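Beta-galactosidase (Marinomonas sp. ef1, PDB 6Y2K) hydrolyses terminal beta-galactosides as a cold-active Antarctic glycosidase of family GH42 that works as a hexamer. Local coordinates at residues Y143-T148 / N242-F247; D265-G270 / I312-P317; S271-P276 / N321-N326; T285-G290 / H325-A330. All coordinates share one frame; numbering follows the deposited sequence.

Contact 1 of 4, residues Y143-T148 / N242-F247; sequences YGCHDT and NYMGFF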
loop_
_atom_site.group_PDB
_atom_site.type_symbol
_atom_site.label_atom_id
_atom_site.label_comp_id
_atom_site.label_asym_id
_atom_site.label_seq_id
_atom_site.Cartn_x
_atom_site.Cartn_y
_atom_site.Cartn_z
ATOM N N TYR A 143 4.686 25.435 38.359
ATOM C CA TYR A 143 4.750 26.737 37.715
ATOM C C TYR A 143 4.638 26.527 36.220
ATOM O O TYR A 143 5.341 25.678 35.668
ATOM C CB TYR A 143 6.100 27.435 37.967
ATOM C CG TYR A 143 6.393 27.908 39.379
ATOM C CD1 TYR A 143 5.421 28.528 40.157
ATOM C CD2 TYR A 143 7.673 27.790 39.910
ATOM C CE1 TYR A 143 5.709 28.988 41.441
ATOM C CE2 TYR A 143 7.969 28.242 41.191
ATOM C CZ TYR A 143 6.989 28.842 41.951
ATOM O OH TYR A 143 7.290 29.292 43.225
ATOM N N GLY A 144 3.756 27.289 35.577
ATOM C CA GLY A 144 3.637 27.274 34.123
ATOM C C GLY A 144 2.647 26.262 33.565
ATOM O O GLY A 144 2.253 26.397 32.403
ATOM N N CYS A 145 2.201 25.283 34.367
ATOM C CA CYS A 145 1.297 24.241 33.850
ATOM C C CYS A 145 0.076 24.896 33.212
ATOM O O CYS A 145 -0.397 25.941 33.677
ATOM C CB CYS A 145 0.848 23.254 34.935
ATOM S SG CYS A 145 0.168 21.708 34.263
ATOM N N HIS A 146 -0.414 24.279 32.141
ATOM C CA HIS A 146 -1.533 24.816 31.353
ATOM C C HIS A 146 -1.162 26.142 30.659
ATOM O O HIS A 146 -2.029 26.987 30.418
ATOM C CB HIS A 146 -2.801 24.981 32.209
ATOM C CG HIS A 146 -2.994 23.898 33.225
ATOM N ND1 HIS A 146 -3.231 22.586 32.876
ATOM C CD2 HIS A 146 -2.976 23.933 34.577
ATOM C CE1 HIS A 146 -3.349 21.860 33.974
ATOM N NE2 HIS A 146 -3.200 22.653 35.020
ATOM N N ASP A 147 0.126 26.307 30.340
ATOM C CA ASP A 147 0.644 27.488 29.639
ATOM C C ASP A 147 0.322 28.793 30.372
ATOM O O ASP A 147 -0.281 29.725 29.813
ATOM C CB ASP A 147 0.148 27.506 28.182
ATOM C CG ASP A 147 0.381 26.178 27.476
ATOM O OD1 ASP A 147 1.514 25.659 27.526
ATOM O OD2 ASP A 147 -0.579 25.645 26.888
ATOM N N THR A 148 0.751 28.851 31.631
ATOM C CA THR A 148 0.447 29.978 32.514
ATOM C C THR A 148 1.633 30.929 32.763
ATOM O O THR A 148 1.511 31.859 33.563
ATOM C CB THR A 148 -0.178 29.484 33.850
ATOM O OG1 THR A 148 0.595 28.413 34.417
ATOM C CG2 THR A 148 -1.608 28.998 33.608
ATOM N N ASN A 242 8.418 21.516 41.802
ATOM C CA ASN A 242 8.084 20.370 40.948
ATOM C C ASN A 242 7.876 20.806 39.486
ATOM O O ASN A 242 6.857 21.390 39.136
ATOM C CB ASN A 242 6.906 19.546 41.516
ATOM C CG ASN A 242 5.621 20.347 41.697
ATOM O OD1 ASN A 242 5.640 21.556 41.944
ATOM N ND2 ASN A 242 4.487 19.660 41.581
ATOM N N TYR A 243 8.883 20.516 38.661
ATOM C CA TYR A 243 8.894 20.836 37.233
ATOM C C TYR A 243 8.218 19.727 36.427
ATOM O O TYR A 243 7.839 18.685 36.977
ATOM C CB TYR A 243 10.332 21.037 36.748
ATOM C CG TYR A 243 11.129 22.018 37.578
ATOM C CD1 TYR A 243 10.687 23.326 37.752
ATOM C CD2 TYR A 243 12.338 21.646 38.172
ATOM C CE1 TYR A 243 11.418 24.240 38.507
ATOM C CE2 TYR A 243 13.081 22.555 38.926
ATOM C CZ TYR A 243 12.617 23.853 39.094
ATOM O OH TYR A 243 13.352 24.764 39.844
ATOM N N MET A 244 8.069 19.951 35.124
ATOM C CA MET A 244 7.266 19.070 34.275
ATOM C C MET A 244 8.041 18.539 33.083
ATOM O O MET A 244 9.085 19.077 32.712
ATOM C CB MET A 244 6.029 19.815 33.785
ATOM C CG MET A 244 5.094 20.248 34.904
ATOM S SD MET A 244 3.784 21.341 34.340
ATOM C CE MET A 244 4.685 22.863 34.063
ATOM N N GLY A 245 7.516 17.465 32.497
ATOM C CA GLY A 245 8.008 16.962 31.221
ATOM C C GLY A 245 7.537 17.864 30.092
ATOM O O GLY A 245 6.399 18.323 30.099
ATOM N N PHE A 246 8.414 18.146 29.136
ATOM C CA PHE A 246 8.020 18.718 27.836
ATOM C C PHE A 246 7.442 20.111 28.037
ATOM O O PHE A 246 6.362 20.435 27.536
ATOM C CB PHE A 246 7.054 17.760 27.098
ATOM C CG PHE A 246 7.571 16.355 27.035
ATOM C CD1 PHE A 246 8.475 15.984 26.044
ATOM C CD2 PHE A 246 7.227 15.424 28.009
ATOM C CE1 PHE A 246 8.991 14.700 26.000
ATOM C CE2 PHE A 246 7.756 14.147 27.982
ATOM C CZ PHE A 246 8.632 13.780 26.968
ATOM N N PHE A 247 8.176 20.920 28.803
ATOM C CA PHE A 247 7.730 22.259 29.193
ATOM C C PHE A 247 8.914 23.216 29.281
ATOM O O PHE A 247 9.832 23.013 30.079
ATOM C CB PHE A 247 6.960 22.245 30.522
ATOM C CG PHE A 247 6.236 23.525 30.772
ATOM C CD1 PHE A 247 4.991 23.750 30.198
ATOM C CD2 PHE A 247 6.846 24.553 31.486
ATOM C CE1 PHE A 247 4.344 24.962 30.378
ATOM C CE2 PHE A 247 6.204 25.762 31.675
ATOM C CZ PHE A 247 4.954 25.972 31.112
HETATM O O HOH W 1 7.173 23.895 36.789
#

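Contact 2 of 4, residues D265-G270 / I312-P317; sequences DSYPLG and IMEQQP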
loop_
_atom_site.group_PDB
_atom_site.type_symbol
_atom_site.label_atom_id
_atom_site.label_comp_id
_atom_site.label_asym_id
_atom_site.label_seq_id
_atom_site.Cartn_x
_atom_site.Cartn_y
_atom_site.Cartn_z
ATOM N N ASP A 265 7.815 15.839 37.535
ATOM C CA ASP A 265 6.593 15.069 37.524
ATOM C C ASP A 265 6.534 14.256 36.234
ATOM O O ASP A 265 6.335 14.817 35.152
ATOM C CB ASP A 265 5.398 16.023 37.658
ATOM C CG ASP A 265 5.425 16.833 38.961
ATOM O OD1 ASP A 265 6.142 16.439 39.893
ATOM O OD2 ASP A 265 4.718 17.859 39.069
ATOM N N SER A 266 6.713 12.940 36.372
ATOM C CA SER A 266 6.905 12.021 35.255
ATOM C C SER A 266 5.679 11.154 35.024
ATOM O O SER A 266 5.313 10.318 35.867
ATOM C CB SER A 266 8.110 11.110 35.494
ATOM O OG SER A 266 8.300 10.239 34.380
ATOM N N TYR A 267 5.066 11.340 33.857
ATOM C CA TYR A 267 3.913 10.571 33.452
ATOM C C TYR A 267 4.158 10.029 32.047
ATOM O O TYR A 267 3.607 10.552 31.075
ATOM C CB TYR A 267 2.670 11.445 33.524
ATOM C CG TYR A 267 2.355 11.938 34.916
ATOM C CD1 TYR A 267 1.698 11.117 35.832
ATOM C CD2 TYR A 267 2.716 13.224 35.323
ATOM C CE1 TYR A 267 1.406 11.558 37.109
ATOM C CE2 TYR A 267 2.426 13.678 36.600
ATOM C CZ TYR A 267 1.773 12.840 37.489
ATOM O OH TYR A 267 1.462 13.281 38.748
ATOM N N PRO A 268 4.992 8.976 31.936
ATOM C CA PRO A 268 5.461 8.487 30.634
ATOM C C PRO A 268 4.372 8.102 29.630
ATOM O O PRO A 268 4.566 8.305 28.433
ATOM C CB PRO A 268 6.295 7.253 31.008
ATOM C CG PRO A 268 6.724 7.516 32.400
ATOM C CD PRO A 268 5.513 8.127 33.026
ATOM N N LEU A 269 3.245 7.572 30.105
ATOM C CA LEU A 269 2.159 7.159 29.199
ATOM C C LEU A 269 1.357 8.339 28.696
ATOM O O LEU A 269 0.900 8.328 27.567
ATOM C CB LEU A 269 1.218 6.153 29.849
ATOM C CG LEU A 269 1.847 4.977 30.602
ATOM C CD1 LEU A 269 0.772 3.949 30.924
ATOM C CD2 LEU A 269 2.994 4.342 29.836
ATOM N N GLY A 270 1.185 9.354 29.543
ATOM C CA GLY A 270 0.512 10.580 29.155
ATOM C C GLY A 270 1.314 11.367 28.142
ATOM O O GLY A 270 0.766 11.792 27.136
ATOM N N ILE A 312 12.054 12.937 41.952
ATOM C CA ILE A 312 10.825 12.847 41.180
ATOM C C ILE A 312 9.720 13.071 42.212
ATOM O O ILE A 312 9.490 12.215 43.062
ATOM C CB ILE A 312 10.663 11.483 40.463
ATOM C CG1 ILE A 312 11.524 11.421 39.188
ATOM C CG2 ILE A 312 9.205 11.257 40.041
ATOM C CD1 ILE A 312 13.011 11.615 39.379
ATOM N N MET A 313 9.075 14.236 42.165
ATOM C CA MET A 313 8.006 14.569 43.107
ATOM C C MET A 313 6.714 13.824 42.801
ATOM O O MET A 313 5.964 13.515 43.718
ATOM C CB MET A 313 7.728 16.071 43.108
ATOM C CG MET A 313 6.826 16.551 44.235
ATOM S SD MET A 313 7.621 16.345 45.849
ATOM C CE MET A 313 8.711 17.753 45.833
ATOM N N GLU A 314 6.444 13.564 41.519
ATOM C CA GLU A 314 5.223 12.869 41.091
ATOM C C GLU A 314 5.555 11.809 40.038
ATOM O O GLU A 314 5.969 12.140 38.924
ATOM C CB GLU A 314 4.194 13.859 40.517
ATOM C CG GLU A 314 3.774 14.997 41.450
ATOM C CD GLU A 314 2.790 15.968 40.822
ATOM O OE1 GLU A 314 2.254 15.656 39.742
ATOM O OE2 GLU A 314 2.539 17.056 41.407
ATOM N N GLN A 315 5.385 10.537 40.399
ATOM C CA GLN A 315 5.614 9.416 39.482
ATOM C C GLN A 315 4.299 8.724 39.155
ATOM O O GLN A 315 3.537 8.358 40.070
ATOM C CB GLN A 315 6.573 8.398 40.109
ATOM C CG GLN A 315 6.953 7.231 39.202
ATOM C CD GLN A 315 7.689 7.686 37.950
ATOM O OE1 GLN A 315 8.780 8.254 38.037
ATOM N NE2 GLN A 315 7.099 7.432 36.781
ATOM N N GLN A 316 4.044 8.525 37.860
ATOM C CA GLN A 316 2.851 7.805 37.410
ATOM C C GLN A 316 2.788 6.421 38.060
ATOM O O GLN A 316 3.767 5.696 37.986
ATOM C CB GLN A 316 2.849 7.639 35.887
ATOM C CG GLN A 316 1.576 7.005 35.350
ATOM C CD GLN A 316 1.373 7.148 33.843
ATOM O OE1 GLN A 316 2.194 7.743 33.124
ATOM N NE2 GLN A 316 0.266 6.590 33.357
ATOM N N PRO A 317 1.651 6.064 38.697
ATOM C CA PRO A 317 1.459 4.754 39.330
ATOM C C PRO A 317 0.464 3.831 38.621
ATOM O O PRO A 317 0.292 2.672 39.028
ATOM C CB PRO A 317 0.876 5.147 40.690
ATOM C CG PRO A 317 -0.046 6.272 40.332
ATOM C CD PRO A 317 0.626 7.013 39.187
HETATM O O HOH W 2 9.279 7.876 34.517
#

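Contact 3 of 4, residues S271-P276 / N321-N326; sequences SLDKEP and NWAPHN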
loop_
_atom_site.group_PDB
_atom_site.type_symbol
_atom_site.label_atom_id
_atom_site.label_comp_id
_atom_site.label_asym_id
_atom_site.label_seq_id
_atom_site.Cartn_x
_atom_site.Cartn_y
_atom_site.Cartn_z
ATOM N N SER A 271 2.611 11.550 28.400
ATOM C CA SER A 271 3.479 12.285 27.467
ATOM C C SER A 271 3.629 11.567 26.112
ATOM O O SER A 271 3.604 12.216 25.065
ATOM C CB SER A 271 4.852 12.583 28.084
ATOM O OG SER A 271 5.604 11.397 28.309
ATOM N N LEU A 272 3.740 10.240 26.125
ATOM C CA LEU A 272 3.834 9.483 24.870
ATOM C C LEU A 272 2.603 9.712 23.981
ATOM O O LEU A 272 2.736 10.028 22.795
ATOM C CB LEU A 272 4.022 7.986 25.124
ATOM C CG LEU A 272 4.178 7.128 23.861
ATOM C CD1 LEU A 272 5.380 7.545 23.019
ATOM C CD2 LEU A 272 4.263 5.667 24.250
ATOM N N ASP A 273 1.420 9.558 24.569
ATOM C CA ASP A 273 0.167 9.692 23.833
ATOM C C ASP A 273 -0.063 11.134 23.391
ATOM O O ASP A 273 -0.459 11.369 22.241
ATOM C CB ASP A 273 -1.020 9.200 24.665
ATOM C CG ASP A 273 -2.347 9.356 23.932
ATOM O OD1 ASP A 273 -2.669 8.523 23.056
ATOM O OD2 ASP A 273 -3.074 10.325 24.230
ATOM N N LYS A 274 0.203 12.083 24.288
ATOM C CA LYS A 274 -0.090 13.495 24.033
ATOM C C LYS A 274 0.902 14.237 23.119
ATOM O O LYS A 274 0.475 15.044 22.296
ATOM C CB LYS A 274 -0.216 14.262 25.360
ATOM C CG LYS A 274 -0.619 15.724 25.205
ATOM C CD LYS A 274 -0.673 16.421 26.549
ATOM C CE LYS A 274 -1.033 17.885 26.386
ATOM N NZ LYS A 274 -0.687 18.651 27.615
ATOM N N GLU A 275 2.204 14.011 23.289
ATOM C CA GLU A 275 3.219 14.897 22.688
ATOM C C GLU A 275 3.457 14.679 21.185
ATOM O O GLU A 275 3.721 13.553 20.765
ATOM C CB GLU A 275 4.563 14.775 23.425
ATOM C CG GLU A 275 4.545 15.238 24.875
ATOM C CD GLU A 275 4.171 16.698 25.064
ATOM O OE1 GLU A 275 3.625 17.029 26.142
ATOM O OE2 GLU A 275 4.432 17.513 24.153
ATOM N N PRO A 276 3.390 15.754 20.374
ATOM C CA PRO A 276 3.721 15.605 18.948
ATOM C C PRO A 276 5.161 15.213 18.633
ATOM O O PRO A 276 5.434 14.796 17.513
ATOM C CB PRO A 276 3.417 16.992 18.366
ATOM C CG PRO A 276 2.388 17.554 19.270
ATOM C CD PRO A 276 2.767 17.064 20.644
ATOM N N ASN A 321 -5.649 10.743 33.888
ATOM C CA ASN A 321 -6.927 11.276 33.380
ATOM C C ASN A 321 -6.795 12.237 32.199
ATOM O O ASN A 321 -7.777 12.458 31.493
ATOM C CB ASN A 321 -7.645 12.060 34.482
ATOM C CG ASN A 321 -6.817 13.232 34.985
ATOM O OD1 ASN A 321 -5.793 13.019 35.636
ATOM N ND2 ASN A 321 -7.220 14.466 34.646
ATOM N N TRP A 322 -5.614 12.825 32.011
ATOM C CA TRP A 322 -5.490 14.090 31.260
ATOM C C TRP A 322 -5.029 13.983 29.806
ATOM O O TRP A 322 -5.188 14.940 29.056
ATOM C CB TRP A 322 -4.631 15.111 32.023
ATOM C CG TRP A 322 -3.308 14.609 32.536
ATOM C CD1 TRP A 322 -3.016 14.248 33.821
ATOM C CD2 TRP A 322 -2.102 14.434 31.787
ATOM N NE1 TRP A 322 -1.710 13.848 33.914
ATOM C CE2 TRP A 322 -1.122 13.960 32.683
ATOM C CE3 TRP A 322 -1.752 14.630 30.443
ATOM C CZ2 TRP A 322 0.180 13.670 32.280
ATOM C CZ3 TRP A 322 -0.443 14.350 30.045
ATOM C CH2 TRP A 322 0.502 13.869 30.959
ATOM N N ALA A 323 -4.480 12.841 29.392
ATOM C CA ALA A 323 -4.067 12.671 27.995
ATOM C C ALA A 323 -5.282 12.278 27.147
ATOM O O ALA A 323 -6.291 11.829 27.700
ATOM C CB ALA A 323 -2.977 11.636 27.893
ATOM N N PRO A 324 -5.205 12.456 25.811
ATOM C CA PRO A 324 -6.333 12.008 24.976
ATOM C C PRO A 324 -6.686 10.529 25.193
ATOM O O PRO A 324 -7.871 10.170 25.252
ATOM C CB PRO A 324 -5.846 12.274 23.540
ATOM C CG PRO A 324 -4.850 13.380 23.680
ATOM C CD PRO A 324 -4.204 13.209 25.029
ATOM N N HIS A 325 -5.667 9.685 25.350
ATOM C CA HIS A 325 -5.882 8.277 25.684
ATOM C C HIS A 325 -5.023 7.933 26.884
ATOM O O HIS A 325 -3.903 8.444 27.017
ATOM C CB HIS A 325 -5.563 7.384 24.484
ATOM C CG HIS A 325 -6.051 7.950 23.186
ATOM N ND1 HIS A 325 -5.235 8.665 22.339
ATOM C CD2 HIS A 325 -7.282 7.951 22.616
ATOM C CE1 HIS A 325 -5.937 9.076 21.295
ATOM N NE2 HIS A 325 -7.182 8.658 21.440
ATOM N N ASN A 326 -5.563 7.072 27.748
ATOM C CA ASN A 326 -4.983 6.796 29.061
ATOM C C ASN A 326 -4.911 5.291 29.351
ATOM O O ASN A 326 -5.728 4.739 30.096
ATOM C CB ASN A 326 -5.778 7.547 30.123
ATOM C CG ASN A 326 -5.733 9.054 29.907
ATOM O OD1 ASN A 326 -4.683 9.681 30.066
ATOM N ND2 ASN A 326 -6.858 9.632 29.497
#

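Contact 4 of 4, residues T285-G290 / H325-A330; sequences TYLRVG and HNPTPA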
loop_
_atom_site.group_PDB
_atom_site.type_symbol
_atom_site.label_atom_id
_atom_site.label_comp_id
_atom_site.label_asym_id
_atom_site.label_seq_id
_atom_site.Cartn_x
_atom_site.Cartn_y
_atom_site.Cartn_z
ATOM N N THR A 285 4.345 1.289 19.733
ATOM C CA THR A 285 5.345 0.372 20.310
ATOM C C THR A 285 5.471 0.489 21.817
ATOM O O THR A 285 5.556 -0.516 22.515
ATOM C CB THR A 285 6.730 0.621 19.664
ATOM O OG1 THR A 285 6.643 0.321 18.270
ATOM C CG2 THR A 285 7.855 -0.221 20.308
ATOM N N TYR A 286 5.477 1.720 22.319
ATOM C CA TYR A 286 5.764 1.981 23.728
ATOM C C TYR A 286 4.524 2.407 24.548
ATOM O O TYR A 286 4.663 2.943 25.659
ATOM C CB TYR A 286 6.866 3.039 23.800
ATOM C CG TYR A 286 8.190 2.594 23.210
ATOM C CD1 TYR A 286 8.920 1.552 23.793
ATOM C CD2 TYR A 286 8.724 3.216 22.073
ATOM C CE1 TYR A 286 10.139 1.140 23.265
ATOM C CE2 TYR A 286 9.948 2.815 21.544
ATOM C CZ TYR A 286 10.652 1.777 22.144
ATOM O OH TYR A 286 11.862 1.371 21.632
ATOM N N LEU A 287 3.324 2.148 24.012
ATOM C CA LEU A 287 2.047 2.522 24.642
ATOM C C LEU A 287 2.025 2.409 26.169
ATOM O O LEU A 287 1.562 3.316 26.838
ATOM C CB LEU A 287 0.917 1.633 24.097
ATOM C CG LEU A 287 -0.496 1.842 24.650
ATOM C CD1 LEU A 287 -1.047 3.185 24.207
ATOM C CD2 LEU A 287 -1.418 0.724 24.199
ATOM N N ARG A 288 2.503 1.280 26.696
ATOM C CA ARG A 288 2.353 0.946 28.115
ATOM C C ARG A 288 3.592 1.179 28.983
ATOM O O ARG A 288 3.547 0.888 30.193
ATOM C CB ARG A 288 1.881 -0.504 28.257
ATOM C CG ARG A 288 0.575 -0.805 27.528
ATOM C CD ARG A 288 -0.027 -2.122 28.003
ATOM N NE ARG A 288 -1.233 -2.466 27.263
ATOM C CZ ARG A 288 -2.435 -1.913 27.446
ATOM N NH1 ARG A 288 -2.618 -0.965 28.360
ATOM N NH2 ARG A 288 -3.462 -2.310 26.697
ATOM N N VAL A 289 4.680 1.693 28.392
ATOM C CA VAL A 289 5.903 2.038 29.147
ATOM C C VAL A 289 6.465 3.452 28.937
ATOM O O VAL A 289 7.317 3.902 29.719
ATOM C CB VAL A 289 7.031 1.012 28.880
ATOM C CG1 VAL A 289 6.609 -0.369 29.374
ATOM C CG2 VAL A 289 7.415 0.962 27.402
ATOM N N GLY A 290 6.020 4.148 27.890
ATOM C CA GLY A 290 6.595 5.436 27.520
ATOM C C GLY A 290 7.841 5.256 26.682
ATOM O O GLY A 290 8.423 4.175 26.636
ATOM N N HIS A 325 -5.667 9.685 25.350
ATOM C CA HIS A 325 -5.882 8.277 25.684
ATOM C C HIS A 325 -5.023 7.933 26.884
ATOM O O HIS A 325 -3.903 8.444 27.017
ATOM C CB HIS A 325 -5.563 7.384 24.484
ATOM C CG HIS A 325 -6.051 7.950 23.186
ATOM N ND1 HIS A 325 -5.235 8.665 22.339
ATOM C CD2 HIS A 325 -7.282 7.951 22.616
ATOM C CE1 HIS A 325 -5.937 9.076 21.295
ATOM N NE2 HIS A 325 -7.182 8.658 21.440
ATOM N N ASN A 326 -5.563 7.072 27.748
ATOM C CA ASN A 326 -4.983 6.796 29.061
ATOM C C ASN A 326 -4.911 5.291 29.351
ATOM O O ASN A 326 -5.728 4.739 30.096
ATOM C CB ASN A 326 -5.778 7.547 30.123
ATOM C CG ASN A 326 -5.733 9.054 29.907
ATOM O OD1 ASN A 326 -4.683 9.681 30.066
ATOM N ND2 ASN A 326 -6.858 9.632 29.497
ATOM N N PRO A 327 -3.923 4.612 28.745
ATOM C CA PRO A 327 -3.794 3.173 28.966
ATOM C C PRO A 327 -3.268 2.846 30.359
ATOM O O PRO A 327 -2.678 3.708 31.012
ATOM C CB PRO A 327 -2.777 2.759 27.898
ATOM C CG PRO A 327 -1.914 3.961 27.757
ATOM C CD PRO A 327 -2.862 5.117 27.851
ATOM N N THR A 328 -3.521 1.617 30.811
ATOM C CA THR A 328 -2.868 1.078 31.997
ATOM C C THR A 328 -1.391 0.786 31.678
ATOM O O THR A 328 -1.078 0.317 30.578
ATOM C CB THR A 328 -3.528 -0.224 32.479
ATOM O OG1 THR A 328 -3.733 -1.108 31.373
ATOM C CG2 THR A 328 -4.874 0.064 33.154
ATOM N N PRO A 329 -0.479 1.053 32.630
ATOM C CA PRO A 329 0.929 0.681 32.413
ATOM C C PRO A 329 1.130 -0.822 32.311
ATOM O O PRO A 329 0.313 -1.594 32.826
ATOM C CB PRO A 329 1.653 1.238 33.655
ATOM C CG PRO A 329 0.708 2.182 34.313
ATOM C CD PRO A 329 -0.677 1.765 33.908
ATOM N N ALA A 330 2.201 -1.243 31.644
ATOM C CA ALA A 330 2.568 -2.668 31.619
ATOM C C ALA A 330 2.854 -3.118 33.047
ATOM O O ALA A 330 3.301 -2.315 33.870
ATOM C CB ALA A 330 3.804 -2.907 30.765
#

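Contact 1 of 4, residues Y143-T148 / N242-F247
The ring of Phe247 meets the backbone of Gly144, and the thioether of Met244 meets Cys145. In this TIM barrel the loop after strand 134-138 thus packs on the end of strand 238-244 and the turn beyond it. The tight part lies round Gly144. Phe247 CZ comes to 3.0 Å from Gly144 O, an oblique approach. A side chain on Gly144 would run into Phe247 CE2, and the backbone there (phi 90°) itself calls for glycine. The bend of Met244 at chi3 (-73°) turns CE back over one face of the Phe247 ring, offset toward the rim. The same methyl reaches Tyr143 O at 3.3 Å. With an alanine at Phe247 the ring is gone, which would probably open a gap beside Gly144 and let the Met244 methyl turn. The other side is looser. Asp147 is exposed to solvent, and its OD1 stands 4.1 Å from Phe247 CE1, at the ring edge. At the Tyr143 end a water donates to Tyr143 O (2.8 Å) and weakly to Asn242 O. A glycerol, probably from the crystallisation liquor, lies near Cys145. Met244 SD sits 3.6 Å from both CB and SG of Cys145.

Contact 2 of 4, residues D265-G270 / I312-P317
Glu314 and Asp265 turn their first torsions alike, CG opposite the carbonyl carbon (chi1 -57° and -60°), and from paired strand positions this helps lay one carboxylate on the other. The two groups are stacked with planes 10° apart, and Asp265 OD2 is 3.3 Å from Glu314 OE2. Two acceptors meet here, but other groups attend them. Arg33 forms a salt bridge with Glu314 OE2, and Asn242 ND2 makes weak hydrogen bonds to both carboxylates. Tyr267 OH donates to Glu314 OE1 over 2.7 Å. It arrives on the anti side, somewhat out of the carboxylate plane, with the ring steeply inclined to that plane. The two acidic side chains rise from neighbouring parallel strands of the TIM barrel, 261-266 and 310-315. Ser266 N bonds to Glu314 O (2.8 Å), and Gln316 N bonds to Ser266 O (3.0 Å). Glu314 lies near the C-terminal end of the seventh barrel strand, a place consistent with the catalytic nucleophile of clan GH-A glycosidases. On the sheet face of Ser266 and Gln315, a water links Ser266 OG (2.6 Å) with Gln315 NE2. The extended side chain of Gln316 reaches to the first turn of helix 268-274. Its OE1 accepts Leu269 N at 3.2 Å, the donor somewhat tilted from the carbonyl plane. Its NE2 lies against Leu269 CG and CD1 and donates to Gly318 O.

Contact 3 of 4, residues S271-P276 / N321-N326
Asp273 OD1 accepts a hydrogen bond of 2.7 Å from His325 ND1. The oxygen offers its syn lone pair and lies close to the plane of the imidazole, while the carboxylate stands at 89° to that ring. The other oxygen serves the same residue: His325 N donates to Asp273 OD2 over 2.9 Å, from well above the carboxylate plane. With CG opposite its own backbone N (chi1 179°), Asp273 reaches from the helix to both donors. The ND1 bond fixes the turn of the imidazole, and the N bond holds the backbone. Were Asp273 an alanine, both acceptors would be gone, and His325 ND1 and N would probably be left without mates and the ring free to swing. Pro324 CD lies 3.2 Å from Asp273 OD2, and Pro324 CB rests over one face of the His325 ring. The contact joins helix 268-274, which follows the sixth strand of the TIM barrel, to the long loop after the seventh. Asn326 braces that loop from within. Its OD1 accepts Ala323 N in the carbonyl plane, and its ND2 donates to Ala323 O at 2.9 Å. ND2 also bonds to Gln429 O of the second subunit. Toward solvent the extended Lys274 crosses Trp322 at about a right angle, with Lys274 CD 4.1 Å from CZ3 of Trp322 at the indole edge. Trp322 NE1 hydrogen-bonds a glycerol, probably from the crystallisation liquor.

Contact 4 of 4, residues T285-G290 / H325-A330
Arg288 and Pro329 bring their CA atoms to 4.5 Å, and the chains are joined there by a straight bond of 2.9 Å from Ala330 N to Arg288 O (169° at the hydrogen). Two loops at the rim of the TIM barrel meet in this way: one leads from helix 280-285 to helix 294-305, the other from strand 310-315 to helix 333-343. The first loop folds into a turn in which Tyr286 O accepts from both Val289 N and Gly290 N. The Arg288 side chain runs beside Thr328, pointing the same way. The arginine is extended from CG to NE (chi3 -177°), which carries the guanidinium along the second loop. NH1 donates to Thr328 O over 3.0 Å, on a lone pair in the carbonyl plane, and the acceptor lies in the guanidinium plane. NH1 also forms a salt bridge with Asp527 of the second subunit. The same oxygen, OD1 of that Asp527, also accepts from Thr328 N, so this loop pair belongs to a subunit interface. Leu287 CD2 covers one face of the guanidinium. Val289 O accepts from Trp337 NE1. The apolar part flanks these bonds. Val289 CG1 meets Ala330 CB at 4.0 Å. Pro327 sits against Leu287, with Pro327 CG 3.7 Å from Leu287 CD1.

How the contacts relate
The four contacts join segments on or after the C-terminal ends of barrel strands, and contacts 1, 3 and 4 also touch the second subunit. Contacts 1 and 2 meet where Tyr243 O lies 3.6 Å from Asp265 CG, beside the carboxylates at the barrel mouth. Contact 3 adjoins contact 2 through Trp322, whose CZ2 is 3.6 Å from Tyr267 CB. Glycerol lies near contacts 1, 2 and 3, consistent with a pocket there, probably the active site. Contacts 3 and 4 share His325 and Asn326, and Leu272 CD2 approaches Tyr286 O at 3.1 Å. Leu269 CD2 of contact 2 packs 3.5 Å from Leu287 O of contact 4. Contacts 1 and 4 are separate, with centres 22 Å apart.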